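Local coordinates for protein-tyrosine-phosphatase (Shewanella sp., PDB 2Z72) that hydrolyses phosphate esters of protein tyrosine at low temperature, probably through a two-zinc centre of the calcineurin-like phosphoesterase kind, at residues Gly100-Gly105 / Tyr130-Gln135; Arg258-Glu263 / Ile282-Thr287; Ala23-Asp28 / Leu39-Pro44. One frame throughout, in Å; residues are numbered along the deposited sequence. Where two conformers were deposited one is given.

Contact 1. Residues Gly100-Gly105 / Tyr130-Gln135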
ATOM      1  N   GLY A 100     -15.961   9.125  -7.727  1.00 20.91           N
ATOM      2  CA  GLY A 100     -14.671   8.770  -7.130  1.00 19.67           C
ATOM      3  C   GLY A 100     -14.712   7.758  -5.988  1.00 14.59           C
ATOM      4  O   GLY A 100     -13.717   7.595  -5.252  1.00 16.04           O
ATOM      5  N   ASN A 101     -15.864   7.110  -5.831  1.00 13.67           N
ATOM      6  CA  ASN A 101     -16.108   6.268  -4.677  1.00 12.20           C
ATOM      7  C   ASN A 101     -15.985   4.800  -5.131  1.00 11.47           C
ATOM      8  O   ASN A 101     -16.220   4.458  -6.299  1.00 12.15           O
ATOM      9  CB  ASN A 101     -17.510   6.554  -4.137  1.00 13.81           C
ATOM     10  CG  ASN A 101     -17.582   8.003  -3.634  1.00 14.46           C
ATOM     11  OD1 ASN A 101     -16.632   8.491  -3.045  1.00 14.96           O
ATOM     12  ND2 ASN A 101     -18.700   8.604  -3.874  1.00 18.15           N
ATOM     13  N   TRP A 102     -15.700   3.933  -4.174  1.00 10.57           N
ATOM     14  CA  TRP A 102     -15.615   2.498  -4.400  1.00 10.05           C
ATOM     15  C   TRP A 102     -16.849   2.011  -5.221  1.00 10.60           C
ATOM     16  O   TRP A 102     -18.008   2.289  -4.826  1.00 12.44           O
ATOM     17  CB  TRP A 102     -15.642   1.744  -3.114  1.00 10.44           C
ATOM     18  CG  TRP A 102     -15.563   0.260  -3.093  1.00 10.46           C
ATOM     19  CD1 TRP A 102     -16.661  -0.583  -2.958  1.00 10.24           C
ATOM     20  CD2 TRP A 102     -14.423  -0.570  -3.174  1.00  9.48           C
ATOM     21  NE1 TRP A 102     -16.209  -1.865  -2.951  1.00 10.21           N
ATOM     22  CE2 TRP A 102     -14.858  -1.912  -3.074  1.00  9.76           C
ATOM     23  CE3 TRP A 102     -13.068  -0.358  -3.319  1.00 10.16           C
ATOM     24  CZ2 TRP A 102     -13.962  -2.963  -3.106  1.00 10.33           C
ATOM     25  CZ3 TRP A 102     -12.162  -1.396  -3.342  1.00 10.29           C
ATOM     26  CH2 TRP A 102     -12.635  -2.704  -3.231  1.00 11.42           C
ATOM     27  N   ALA A 103     -16.564   1.245  -6.287  1.00 11.06           N
ATOM     28  CA  ALA A 103     -17.571   0.706  -7.141  1.00 11.74           C
ATOM     29  C   ALA A 103     -17.307  -0.775  -7.399  1.00 11.86           C
ATOM     30  O   ALA A 103     -17.833  -1.331  -8.357  1.00 16.94           O
ATOM     31  CB  ALA A 103     -17.637   1.469  -8.481  1.00 15.54           C
ATOM     32  N   PHE A 104     -16.495  -1.401  -6.586  1.00 10.77           N
ATOM     33  CA  PHE A 104     -16.037  -2.768  -6.827  1.00 11.33           C
ATOM     34  C   PHE A 104     -16.796  -3.785  -6.011  1.00 11.79           C
ATOM     35  O   PHE A 104     -16.416  -4.954  -5.991  1.00 12.65           O
ATOM     36  CB  PHE A 104     -14.505  -2.809  -6.621  1.00 11.74           C
ATOM     37  CG  PHE A 104     -13.786  -3.965  -7.268  1.00 11.73           C
ATOM     38  CD1 PHE A 104     -13.896  -4.240  -8.614  1.00 15.18           C
ATOM     39  CD2 PHE A 104     -12.936  -4.768  -6.490  1.00 11.41           C
ATOM     40  CE1 PHE A 104     -13.192  -5.324  -9.167  1.00 14.84           C
ATOM     41  CE2 PHE A 104     -12.263  -5.838  -7.034  1.00 12.21           C
ATOM     42  CZ  PHE A 104     -12.356  -6.116  -8.411  1.00 14.25           C
ATOM     43  N   GLY A 105     -17.894  -3.355  -5.383  1.00 11.90           N
ATOM     44  CA  GLY A 105     -18.766  -4.332  -4.745  1.00 11.89           C
ATOM     45  C   GLY A 105     -18.085  -5.089  -3.613  1.00 11.57           C
ATOM     46  O   GLY A 105     -17.432  -4.479  -2.774  1.00 11.77           O
ATOM     47  N   TYR A 130      -7.639   5.662   2.566  1.00  7.97           N
ATOM     48  CA  TYR A 130      -8.357   5.549   3.837  1.00  7.79           C
ATOM     49  C   TYR A 130      -9.861   5.526   3.561  1.00  7.94           C
ATOM     50  O   TYR A 130     -10.614   4.686   4.040  1.00  8.41           O
ATOM     51  CB  TYR A 130      -7.903   6.693   4.690  1.00  8.21           C
ATOM     52  CG  TYR A 130      -8.469   6.831   6.088  1.00  8.12           C
ATOM     53  CD1 TYR A 130      -9.754   7.308   6.289  1.00  8.97           C
ATOM     54  CD2 TYR A 130      -7.743   6.521   7.214  1.00  8.35           C
ATOM     55  CE1 TYR A 130     -10.301   7.451   7.550  1.00  9.49           C
ATOM     56  CE2 TYR A 130      -8.241   6.688   8.495  1.00  8.88           C
ATOM     57  CZ  TYR A 130      -9.525   7.163   8.643  1.00  9.23           C
ATOM     58  OH  TYR A 130     -10.101   7.373   9.895  1.00  9.96           O
ATOM     59  N   GLN A 131     -10.339   6.501   2.776  1.00  8.45           N
ATOM     60  CA  GLN A 131     -11.752   6.538   2.423  1.00  9.40           C
ATOM     61  C   GLN A 131     -12.142   5.263   1.670  1.00  8.76           C
ATOM     62  O   GLN A 131     -13.204   4.680   1.945  1.00  8.93           O
ATOM     63  CB  GLN A 131     -12.043   7.794   1.589  1.00 11.92           C
ATOM     64  CG  GLN A 131     -13.449   7.883   1.099  1.00 15.07           C
ATOM     65  CD  GLN A 131     -13.657   9.266   0.516  1.00 16.75           C
ATOM     66  OE1 GLN A 131     -13.562   9.417  -0.714  1.00 21.33           O
ATOM     67  NE2 GLN A 131     -13.923  10.261   1.333  1.00 20.03           N
ATOM     68  N   LEU A 132     -11.315   4.808   0.734  1.00  9.41           N
ATOM     69  CA  LEU A 132     -11.671   3.616  -0.051  1.00  8.46           C
ATOM     70  C   LEU A 132     -11.769   2.418   0.859  1.00  8.74           C
ATOM     71  O   LEU A 132     -12.635   1.530   0.649  1.00  9.07           O
ATOM     72  CB  LEU A 132     -10.593   3.471  -1.128  0.65 10.22           C
ATOM     73  CG  LEU A 132     -11.087   2.641  -2.289  0.65  8.15           C
ATOM     74  CD1 LEU A 132     -12.036   3.476  -3.176  0.65  9.18           C
ATOM     75  CD2 LEU A 132      -9.930   2.142  -3.120  0.65  9.69           C
ATOM     76  N   ASP A 133     -10.887   2.308   1.850  1.00  7.98           N
ATOM     77  CA  ASP A 133     -10.919   1.214   2.833  1.00  8.00           C
ATOM     78  C   ASP A 133     -12.284   1.162   3.477  1.00  8.54           C
ATOM     79  O   ASP A 133     -12.952   0.108   3.542  1.00  8.70           O
ATOM     80  CB  ASP A 133      -9.748   1.474   3.783  1.00  8.11           C
ATOM     81  CG  ASP A 133      -9.339   0.415   4.793  1.00  7.77           C
ATOM     82  OD1 ASP A 133     -10.025  -0.642   4.897  1.00 10.34           O
ATOM     83  OD2 ASP A 133      -8.341   0.674   5.496  1.00  8.06           O
ATOM     84  N   GLN A 134     -12.788   2.291   3.992  1.00  8.05           N
ATOM     85  CA  GLN A 134     -14.083   2.349   4.613  1.00  8.70           C
ATOM     86  C   GLN A 134     -15.196   2.037   3.620  1.00  8.74           C
ATOM     87  O   GLN A 134     -16.114   1.265   3.944  1.00  9.35           O
ATOM     88  CB  GLN A 134     -14.308   3.704   5.290  1.00 10.52           C
ATOM     89  CG  GLN A 134     -15.668   3.752   5.978  1.00 12.59           C
ATOM     90  CD  GLN A 134     -15.795   2.786   7.167  1.00 13.62           C
ATOM     91  OE1 GLN A 134     -15.229   2.998   8.210  1.00 20.69           O
ATOM     92  NE2 GLN A 134     -16.524   1.705   7.064  1.00 16.45           N
ATOM     93  N   GLN A 135     -15.145   2.623   2.425  1.00  8.63           N
ATOM     94  CA  GLN A 135     -16.189   2.386   1.461  1.00  8.93           C
ATOM     95  C   GLN A 135     -16.271   0.908   1.021  1.00  8.99           C
ATOM     96  O   GLN A 135     -17.373   0.393   0.838  1.00  9.96           O
ATOM     97  CB  GLN A 135     -15.978   3.272   0.225  1.00  9.86           C
ATOM     98  CG  GLN A 135     -16.176   4.762   0.525  1.00 10.57           C
ATOM     99  CD  GLN A 135     -15.859   5.617  -0.678  1.00 11.59           C
ATOM    100  OE1 GLN A 135     -15.170   5.176  -1.601  1.00 10.97           O
ATOM    101  NE2 GLN A 135     -16.377   6.846  -0.690  1.00 13.89           N
TER
HETATM  102  O   HOH W   1     -13.331   7.083  -2.452  1.00 21.14           O
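The amide of Q135 stands almost square to that of N101, their planes 89° apart, and uses both its ends on the loop 100-105. NE2 gives a hydrogen bond of 2.9 Å to OD1 of N101, leaving nearly in its own amide plane but reaching the acceptor from above the carbonyl plane. OE1 of Q135 takes the backbone N of W102, also at 2.9 Å and almost straight (172°). Glutamine suits this place because one side chain both donates and accepts, and its extended chain beyond CG spans the distance from helix to loop. A water lies 2.8 Å from OE1 of Q135.

Next to these hydrogen bonds lies the indole of W102, its CG anti to the backbone N (chi1 -180°). In the conformer given for L132, CE3 of W102 meets CG of L132 edge-on at 3.7 Å, the side chains crossing at about a right angle. Tryptophan suits the seam between helix and strands: its broad ring fills it, while NE1 closes on O of G105 in the ring plane. CB of F104 sits over one indole face. W102 and L132 both continue onto M109 of strand 108-111 and V143 of strand 142-145, where helix 122-138 packs against parallel strands.

Contact 2. Residues Arg258-Glu263 / Ile282-Thr287. With ZN (zinc ion), chain C.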
ATOM      1  N   ARG A 258      14.236  -8.777  -4.179  1.00 12.91           N
ATOM      2  CA  ARG A 258      14.058  -8.632  -5.594  1.00 14.21           C
ATOM      3  C   ARG A 258      14.460  -9.864  -6.400  1.00 16.65           C
ATOM      4  O   ARG A 258      14.629  -9.803  -7.610  1.00 16.90           O
ATOM      5  CB  ARG A 258      14.827  -7.427  -6.201  1.00 17.37           C
ATOM      6  CG  ARG A 258      14.287  -6.146  -5.639  1.00 18.91           C
ATOM      7  CD  ARG A 258      14.809  -5.014  -6.484  1.00 21.65           C
ATOM      8  NE  ARG A 258      14.694  -3.749  -5.856  1.00 28.31           N
ATOM      9  CZ  ARG A 258      13.891  -2.762  -5.891  1.00 27.29           C
ATOM     10  NH1 ARG A 258      13.889  -1.564  -5.261  1.00 39.90           N
ATOM     11  NH2 ARG A 258      12.840  -2.906  -6.702  1.00 48.19           N
ATOM     12  N   GLY A 259      14.606 -10.989  -5.712  1.00 14.84           N
ATOM     13  CA  GLY A 259      15.116 -12.199  -6.326  1.00 15.72           C
ATOM     14  C   GLY A 259      14.252 -12.657  -7.480  1.00 15.05           C
ATOM     15  O   GLY A 259      14.765 -13.298  -8.426  1.00 16.89           O
ATOM     16  N   TYR A 260      12.921 -12.451  -7.459  1.00 15.53           N
ATOM     17  CA  TYR A 260      12.072 -12.955  -8.561  1.00 16.61           C
ATOM     18  C   TYR A 260      12.429 -12.279  -9.896  1.00 18.44           C
ATOM     19  O   TYR A 260      12.106 -12.816 -10.943  1.00 19.70           O
ATOM     20  CB  TYR A 260      10.583 -12.770  -8.290  1.00 15.57           C
ATOM     21  CG  TYR A 260      10.085 -13.439  -7.043  1.00 13.74           C
ATOM     22  CD1 TYR A 260      10.769 -14.518  -6.463  1.00 14.02           C
ATOM     23  CD2 TYR A 260       8.927 -13.038  -6.437  1.00 13.12           C
ATOM     24  CE1 TYR A 260      10.276 -15.128  -5.307  1.00 14.74           C
ATOM     25  CE2 TYR A 260       8.440 -13.652  -5.301  1.00 13.38           C
ATOM     26  CZ  TYR A 260       9.109 -14.689  -4.724  1.00 12.84           C
ATOM     27  OH  TYR A 260       8.605 -15.258  -3.583  1.00 13.95           O
ATOM     28  N   PHE A 261      13.111 -11.141  -9.832  1.00 16.51           N
ATOM     29  CA  PHE A 261      13.510 -10.356 -10.990  1.00 18.12           C
ATOM     30  C   PHE A 261      14.946 -10.519 -11.379  1.00 19.28           C
ATOM     31  O   PHE A 261      15.439  -9.859 -12.306  1.00 21.64           O
ATOM     32  CB  PHE A 261      13.167  -8.874 -10.724  1.00 17.65           C
ATOM     33  CG  PHE A 261      11.698  -8.684 -10.481  1.00 16.62           C
ATOM     34  CD1 PHE A 261      11.202  -8.677  -9.176  1.00 14.42           C
ATOM     35  CD2 PHE A 261      10.830  -8.548 -11.531  1.00 16.84           C
ATOM     36  CE1 PHE A 261       9.842  -8.566  -8.997  1.00 15.19           C
ATOM     37  CE2 PHE A 261       9.502  -8.397 -11.321  1.00 18.50           C
ATOM     38  CZ  PHE A 261       8.987  -8.412 -10.042  1.00 14.70           C
ATOM     39  N   SER A 262      15.651 -11.382 -10.694  1.00 18.42           N
ATOM     40  CA  SER A 262      17.016 -11.744 -10.956  1.00 17.28           C
ATOM     41  C   SER A 262      17.081 -12.697 -12.142  1.00 16.96           C
ATOM     42  O   SER A 262      16.302 -13.628 -12.267  1.00 21.82           O
ATOM     43  CB  SER A 262      17.697 -12.354  -9.725  1.00 21.09           C
ATOM     44  OG  SER A 262      19.000 -12.819 -10.041  1.00 21.88           O
ATOM     45  N   GLU A 263      18.021 -12.446 -13.055  1.00 16.87           N
ATOM     46  CA  GLU A 263      18.152 -13.302 -14.196  1.00 18.36           C
ATOM     47  C   GLU A 263      18.616 -14.721 -13.824  1.00 19.63           C
ATOM     48  O   GLU A 263      18.514 -15.615 -14.661  1.00 23.13           O
ATOM     49  CB  GLU A 263      19.208 -12.793 -15.212  0.57 21.90           C
ATOM     50  CG  GLU A 263      18.622 -12.249 -16.477  0.57 24.66           C
ATOM     51  CD  GLU A 263      19.527 -11.985 -17.666  0.57 15.94           C
ATOM     52  OE1 GLU A 263      19.192 -12.550 -18.730  0.57 10.24           O
ATOM     53  OE2 GLU A 263      20.462 -11.210 -17.483  0.57 19.46           O
ATOM     54  N   ILE A 282       2.264 -15.744  -6.993  1.00 12.17           N
ATOM     55  CA  ILE A 282       2.722 -14.717  -6.063  1.00 11.62           C
ATOM     56  C   ILE A 282       2.694 -13.370  -6.784  1.00 11.50           C
ATOM     57  O   ILE A 282       3.200 -13.293  -7.917  1.00 12.30           O
ATOM     58  CB  ILE A 282       4.120 -14.998  -5.483  1.00 12.72           C
ATOM     59  CG1 ILE A 282       4.139 -16.372  -4.804  1.00 14.96           C
ATOM     60  CG2 ILE A 282       4.563 -13.936  -4.481  1.00 13.43           C
ATOM     61  CD1 ILE A 282       5.533 -16.851  -4.406  1.00 17.77           C
ATOM     62  N   VAL A 283       2.053 -12.401  -6.187  1.00 10.07           N
ATOM     63  CA  VAL A 283       1.876 -11.065  -6.746  1.00 10.14           C
ATOM     64  C   VAL A 283       2.738 -10.104  -5.931  1.00  9.89           C
ATOM     65  O   VAL A 283       2.583 -10.041  -4.688  1.00 10.38           O
ATOM     66  CB  VAL A 283       0.408 -10.699  -6.671  1.00 10.36           C
ATOM     67  CG1 VAL A 283       0.197  -9.196  -7.049  1.00 12.08           C
ATOM     68  CG2 VAL A 283      -0.395 -11.535  -7.614  1.00 11.93           C
ATOM     69  N   VAL A 284       3.618  -9.389  -6.621  1.00 10.65           N
ATOM     70  CA  VAL A 284       4.558  -8.506  -5.951  1.00 10.24           C
ATOM     71  C   VAL A 284       4.652  -7.146  -6.667  1.00 10.81           C
ATOM     72  O   VAL A 284       4.388  -7.045  -7.882  1.00 11.13           O
ATOM     73  CB  VAL A 284       5.977  -9.098  -5.898  1.00 11.32           C
ATOM     74  CG1 VAL A 284       5.945 -10.418  -5.164  1.00 12.86           C
ATOM     75  CG2 VAL A 284       6.574  -9.304  -7.296  1.00 14.26           C
ATOM     76  N   GLY A 285       5.029  -6.165  -5.894  1.00 10.67           N
ATOM     77  CA  GLY A 285       5.350  -4.833  -6.422  1.00 11.46           C
ATOM     78  C   GLY A 285       6.846  -4.619  -6.408  1.00 10.86           C
ATOM     79  O   GLY A 285       7.606  -5.539  -6.828  1.00 12.30           O
ATOM     80  N   HIS A 286       7.293  -3.453  -5.938  1.00 10.60           N
ATOM     81  CA  HIS A 286       8.618  -3.052  -5.547  1.00 10.53           C
ATOM     82  C   HIS A 286       9.616  -2.862  -6.671  1.00 11.54           C
ATOM     83  O   HIS A 286      10.390  -1.904  -6.618  1.00 11.82           O
ATOM     84  CB  HIS A 286       9.200  -4.019  -4.491  1.00 10.90           C
ATOM     85  CG  HIS A 286      10.509  -3.666  -3.887  1.00 11.25           C
ATOM     86  ND1 HIS A 286      10.814  -2.535  -3.195  1.00 10.81           N
ATOM     87  CD2 HIS A 286      11.651  -4.415  -3.839  1.00 13.01           C
ATOM     88  CE1 HIS A 286      12.066  -2.628  -2.813  1.00 12.39           C
ATOM     89  NE2 HIS A 286      12.636  -3.764  -3.173  1.00 14.92           N
ATOM     90  N   THR A 287       9.686  -3.781  -7.593  1.00 12.66           N
ATOM     91  CA  THR A 287      10.583  -3.784  -8.730  1.00 13.50           C
ATOM     92  C   THR A 287       9.800  -3.363  -9.976  1.00 13.20           C
ATOM     93  O   THR A 287       8.990  -4.122 -10.491  1.00 14.11           O
ATOM     94  CB  THR A 287      11.260  -5.158  -8.884  1.00 13.62           C
ATOM     95  OG1 THR A 287      11.853  -5.555  -7.656  1.00 14.39           O
ATOM     96  CG2 THR A 287      12.370  -5.050  -9.953  1.00 17.35           C
TER
HETATM   97 ZN    ZN C 402       9.479  -0.921  -2.795  1.00  9.44          ZN
HETATM   98  O   HOH W   2      15.478  -3.913  -3.502  1.00 32.11           O
HETATM   99  O   HOH W   3       9.846   0.132  -4.408  1.00 11.73           O
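With chi1 at -64° and the chain extended from CG to NE, R258 carries its guanidinium onto the imidazole of H286, which chi1 of -174° places anti to its own backbone nitrogen. The two planes, 14° apart, stack with centres separated by 3.5 Å, CZ lying toward the rim of the imidazole. NH2 of R258 donates to OG1 of T287 at 3.0 Å and, in a short, bent bond, to O of H286; together these should fix the rotation of the flat group. Arginine suits the place because a flat cation can lie on the imidazole while NH2 still reaches two acceptors, both somewhat tilted from its plane. Here strand 281-284 runs out into a metal-binding loop, as in calcineurin-like phosphoesterases: ND1 of H286 binds zinc at 2.1 Å, and D114, N149 and H207 bind the same ion.

Two aromatic residues of the 3-10 segment 259-261 pack on the strand and the loop after it. F261 takes CB of T287 over one face and CG2 of V284 at its edge. Replacing F261 by an alanine would probably strip CB of T287 of its CH-pi face and leave a gap beside CG2 of V284. Y260 lays CE2 4.0 Å from CG2 of I282, its OH hydrogen-bonded to the backbone N of I210.

Contact 3. Residues Ala23-Asp28 / Leu39-Pro44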
ATOM      1  N   ALA A  23      -6.508  18.666  13.116  1.00 10.70           N
ATOM      2  CA  ALA A  23      -5.958  18.615  11.785  1.00  9.89           C
ATOM      3  C   ALA A  23      -5.032  19.813  11.528  1.00  9.45           C
ATOM      4  O   ALA A  23      -5.413  20.973  11.789  1.00 10.98           O
ATOM      5  CB  ALA A  23      -7.068  18.583  10.747  1.00 10.51           C
ATOM      6  N   TYR A  24      -3.867  19.516  10.966  1.00  9.51           N
ATOM      7  CA  TYR A  24      -2.891  20.472  10.527  1.00  9.43           C
ATOM      8  C   TYR A  24      -2.924  20.543   8.994  1.00  9.11           C
ATOM      9  O   TYR A  24      -2.802  19.499   8.340  1.00  9.74           O
ATOM     10  CB  TYR A  24      -1.502  20.110  10.995  1.00 10.54           C
ATOM     11  CG  TYR A  24      -1.308  20.138  12.479  1.00 10.83           C
ATOM     12  CD1 TYR A  24      -1.305  18.996  13.259  1.00 22.60           C
ATOM     13  CD2 TYR A  24      -1.146  21.274  13.173  1.00 13.06           C
ATOM     14  CE1 TYR A  24      -1.122  19.058  14.618  1.00 23.17           C
ATOM     15  CE2 TYR A  24      -0.983  21.334  14.548  1.00 12.15           C
ATOM     16  CZ  TYR A  24      -0.972  20.234  15.269  1.00 15.58           C
ATOM     17  OH  TYR A  24      -0.816  20.273  16.611  1.00 24.84           O
ATOM     18  N   TRP A  25      -3.031  21.737   8.447  1.00 11.55           N
ATOM     19  CA  TRP A  25      -3.159  21.985   7.027  1.00 10.61           C
ATOM     20  C   TRP A  25      -2.086  22.950   6.611  1.00 10.63           C
ATOM     21  O   TRP A  25      -1.875  23.990   7.281  1.00 12.68           O
ATOM     22  CB  TRP A  25      -4.499  22.604   6.675  1.00 11.47           C
ATOM     23  CG  TRP A  25      -5.694  21.915   7.235  1.00 11.05           C
ATOM     24  CD1 TRP A  25      -6.197  22.061   8.500  1.00 11.25           C
ATOM     25  CD2 TRP A  25      -6.569  20.981   6.617  1.00 11.10           C
ATOM     26  NE1 TRP A  25      -7.281  21.297   8.693  1.00 12.06           N
ATOM     27  CE2 TRP A  25      -7.569  20.605   7.555  1.00 10.89           C
ATOM     28  CE3 TRP A  25      -6.626  20.412   5.338  1.00 11.36           C
ATOM     29  CZ2 TRP A  25      -8.581  19.691   7.233  1.00 12.08           C
ATOM     30  CZ3 TRP A  25      -7.641  19.513   5.033  1.00 11.88           C
ATOM     31  CH2 TRP A  25      -8.625  19.149   5.988  1.00 11.94           C
ATOM     32  N   ILE A  26      -1.390  22.649   5.512  1.00  9.91           N
ATOM     33  CA  ILE A  26      -0.519  23.627   4.869  1.00 11.23           C
ATOM     34  C   ILE A  26      -1.306  24.287   3.751  1.00 12.27           C
ATOM     35  O   ILE A  26      -1.706  23.626   2.805  1.00 13.01           O
ATOM     36  CB  ILE A  26       0.755  22.986   4.296  0.65 12.45           C
ATOM     37  CG1 ILE A  26       1.468  22.155   5.312  0.65 11.85           C
ATOM     38  CG2 ILE A  26       1.663  24.079   3.736  0.65 14.80           C
ATOM     39  CD1 ILE A  26       1.704  22.820   6.663  0.65 15.64           C
ATOM     40  N   CYS A  27      -1.590  25.581   3.927  1.00 15.37           N
ATOM     41  CA  CYS A  27      -2.408  26.334   2.977  1.00 16.91           C
ATOM     42  C   CYS A  27      -1.603  27.545   2.523  1.00 16.59           C
ATOM     43  O   CYS A  27      -1.374  28.464   3.314  1.00 15.87           O
ATOM     44  CB  CYS A  27      -3.714  26.754   3.647  1.00 17.98           C
ATOM     45  SG  CYS A  27      -4.609  25.444   4.454  1.00 23.00           S
ATOM     46  N   ASP A  28      -1.114  27.567   1.300  1.00 20.45           N
ATOM     47  CA  ASP A  28      -0.317  28.698   0.779  1.00 20.95           C
ATOM     48  C   ASP A  28       0.887  28.926   1.658  1.00 19.56           C
ATOM     49  O   ASP A  28       1.191  30.101   1.984  1.00 21.47           O
ATOM     50  CB  ASP A  28      -1.161  29.948   0.701  1.00 20.95           C
ATOM     51  CG  ASP A  28      -0.765  30.971  -0.346  1.00 23.35           C
ATOM     52  OD1 ASP A  28       0.059  30.749  -1.248  1.00 26.71           O
ATOM     53  OD2 ASP A  28      -1.380  32.050  -0.200  1.00 31.34           O
ATOM     54  N   LEU A  39     -16.183  13.963  13.884  1.00 22.45           N
ATOM     55  CA  LEU A  39     -15.315  13.105  13.029  1.00 18.44           C
ATOM     56  C   LEU A  39     -15.140  13.599  11.609  1.00 16.05           C
ATOM     57  O   LEU A  39     -14.522  12.903  10.785  1.00 17.25           O
ATOM     58  CB  LEU A  39     -15.755  11.675  13.008  1.00 22.54           C
ATOM     59  CG  LEU A  39     -15.861  11.022  14.412  1.00 30.33           C
ATOM     60  CD1 LEU A  39     -16.258   9.583  14.140  1.00 33.89           C
ATOM     61  CD2 LEU A  39     -14.599  11.106  15.244  1.00 32.98           C
ATOM     62  N   GLN A  40     -15.545  14.818  11.271  1.00 16.78           N
ATOM     63  CA  GLN A  40     -15.483  15.307   9.897  1.00 17.82           C
ATOM     64  C   GLN A  40     -14.259  16.180   9.788  1.00 15.30           C
ATOM     65  O   GLN A  40     -14.095  17.267  10.379  1.00 18.88           O
ATOM     66  CB  GLN A  40     -16.685  16.190   9.612  0.57 18.57           C
ATOM     67  CG  GLN A  40     -18.009  15.514   9.486  0.57 20.34           C
ATOM     68  CD  GLN A  40     -18.260  14.582   8.328  0.57 19.00           C
ATOM     69  OE1 GLN A  40     -17.488  14.500   7.367  0.57 20.52           O
ATOM     70  NE2 GLN A  40     -19.358  13.845   8.372  0.57 21.23           N
ATOM     71  N   VAL A  41     -13.339  15.730   8.984  1.00 15.60           N
ATOM     72  CA  VAL A  41     -12.129  16.502   8.750  1.00 14.67           C
ATOM     73  C   VAL A  41     -12.380  17.430   7.565  1.00 15.97           C
ATOM     74  O   VAL A  41     -12.263  16.979   6.434  1.00 17.85           O
ATOM     75  CB  VAL A  41     -10.942  15.577   8.489  1.00 14.18           C
ATOM     76  CG1 VAL A  41      -9.697  16.367   8.327  1.00 14.84           C
ATOM     77  CG2 VAL A  41     -10.807  14.511   9.591  1.00 14.15           C
ATOM     78  N   ASN A  42     -12.730  18.659   7.922  1.00 16.47           N
ATOM     79  CA  ASN A  42     -13.115  19.694   6.986  1.00 19.02           C
ATOM     80  C   ASN A  42     -11.995  20.696   6.797  1.00 16.13           C
ATOM     81  O   ASN A  42     -11.399  21.170   7.764  1.00 15.76           O
ATOM     82  CB  ASN A  42     -14.354  20.460   7.467  1.00 27.77           C
ATOM     83  CG  ASN A  42     -15.585  19.574   7.353  1.00 36.58           C
ATOM     84  OD1 ASN A  42     -15.630  18.630   6.558  1.00 39.79           O
ATOM     85  ND2 ASN A  42     -16.546  19.936   8.181  1.00 39.97           N
ATOM     86  N   ARG A  43     -11.753  21.033   5.529  1.00 16.58           N
ATOM     87  CA  ARG A  43     -10.649  21.939   5.205  1.00 15.37           C
ATOM     88  C   ARG A  43     -11.068  23.333   5.527  1.00 15.75           C
ATOM     89  O   ARG A  43     -12.189  23.777   5.299  1.00 20.00           O
ATOM     90  CB  ARG A  43     -10.405  21.740   3.698  1.00 22.06           C
ATOM     91  CG  ARG A  43      -9.550  22.644   2.995  1.00 32.68           C
ATOM     92  CD  ARG A  43      -9.890  22.858   1.530  1.00 31.55           C
ATOM     93  NE  ARG A  43     -10.363  21.781   0.812  1.00 34.09           N
ATOM     94  CZ  ARG A  43     -11.375  21.396   0.090  1.00 34.71           C
ATOM     95  NH1 ARG A  43     -12.444  22.119  -0.176  1.00 40.66           N
ATOM     96  NH2 ARG A  43     -11.359  20.177  -0.442  1.00 28.73           N
ATOM     97  N   PRO A  44     -10.168  24.145   6.052  1.00 16.83           N
ATOM     98  CA  PRO A  44     -10.510  25.544   6.166  1.00 20.19           C
ATOM     99  C   PRO A  44     -10.601  26.259   4.823  1.00 24.28           C
ATOM    100  O   PRO A  44     -10.258  25.741   3.761  1.00 20.82           O
ATOM    101  CB  PRO A  44      -9.270  26.038   6.870  1.00 26.78           C
ATOM    102  CG  PRO A  44      -8.237  25.003   6.998  1.00 21.87           C
ATOM    103  CD  PRO A  44      -8.817  23.786   6.471  1.00 17.98           C
TER
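One face of the W25 indole is roofed by the chain at R43 and P44, and this is where the two segments press together. CD of P44 sits over the five-membered ring, 3.5 Å from its centroid and only 5° off the normal, a nearly vertical CH-pi contact. CA of R43 does the same over the six-membered ring at 3.7 Å, farther from the normal. Proline suits the place because its CD, bonded to nitrogen, carries slightly polarised hydrogens toward the ring's electrons. Chi1 of -50° puts CG anti to the carbonyl carbon of W25, and the broad ring reaches far enough to meet four successive residues: its CZ2 also lies 3.7 Å from CG1 of V41 and 3.2 Å from O of N42.

W25 belongs to the middle strand, 22-27, of a three-stranded antiparallel sheet, and the chain leaving the short strand 40-41 passes across one side of it. NE1 of W25 hydrogen-bonds to OG1 of T34 on the adjoining strand 30-35, which anchors the indole at its nitrogen edge. C27, disulfide-bonded to C47, links this strand covalently to the chain just beyond P44.

Toward both ends the packing thins. CB of A23 stands 4.2 Å from CG1 of V41, and SG of C27 is 4.5 Å from CG of P44. On the solvent side N42 turns its CB away from the strand, a fitting place for a polar residue. R43 keeps its CB beside the indole, but its chain bends at chi3 and carries the guanidinium off to O of L50, to which NH2 hydrogen-bonds.

How the contacts relate
Along the chain the three contacts follow one another without interleaving: contact 3 closes first, then contact 1, then contact 2. Contacts 1 and 2 lie within the calcineurin-like phosphoesterase part of the chain, on opposite sides of the chain's centre, with centres about 28 Å apart. Contact 1 joins a loop to helix 122-138 beside the mixed sheet that includes strands 108-111 and 142-145, whereas contact 2 belongs to the end of strand 281-284 in a second mixed sheet and alone of the three holds a zinc ligand. Contact 3 joins the middle strand of the N-terminal three-stranded sheet to the chain after strand 40-41; its centre is about 21 Å from that of contact 1 and about 39 Å from that of contact 2, well away from the metal centre.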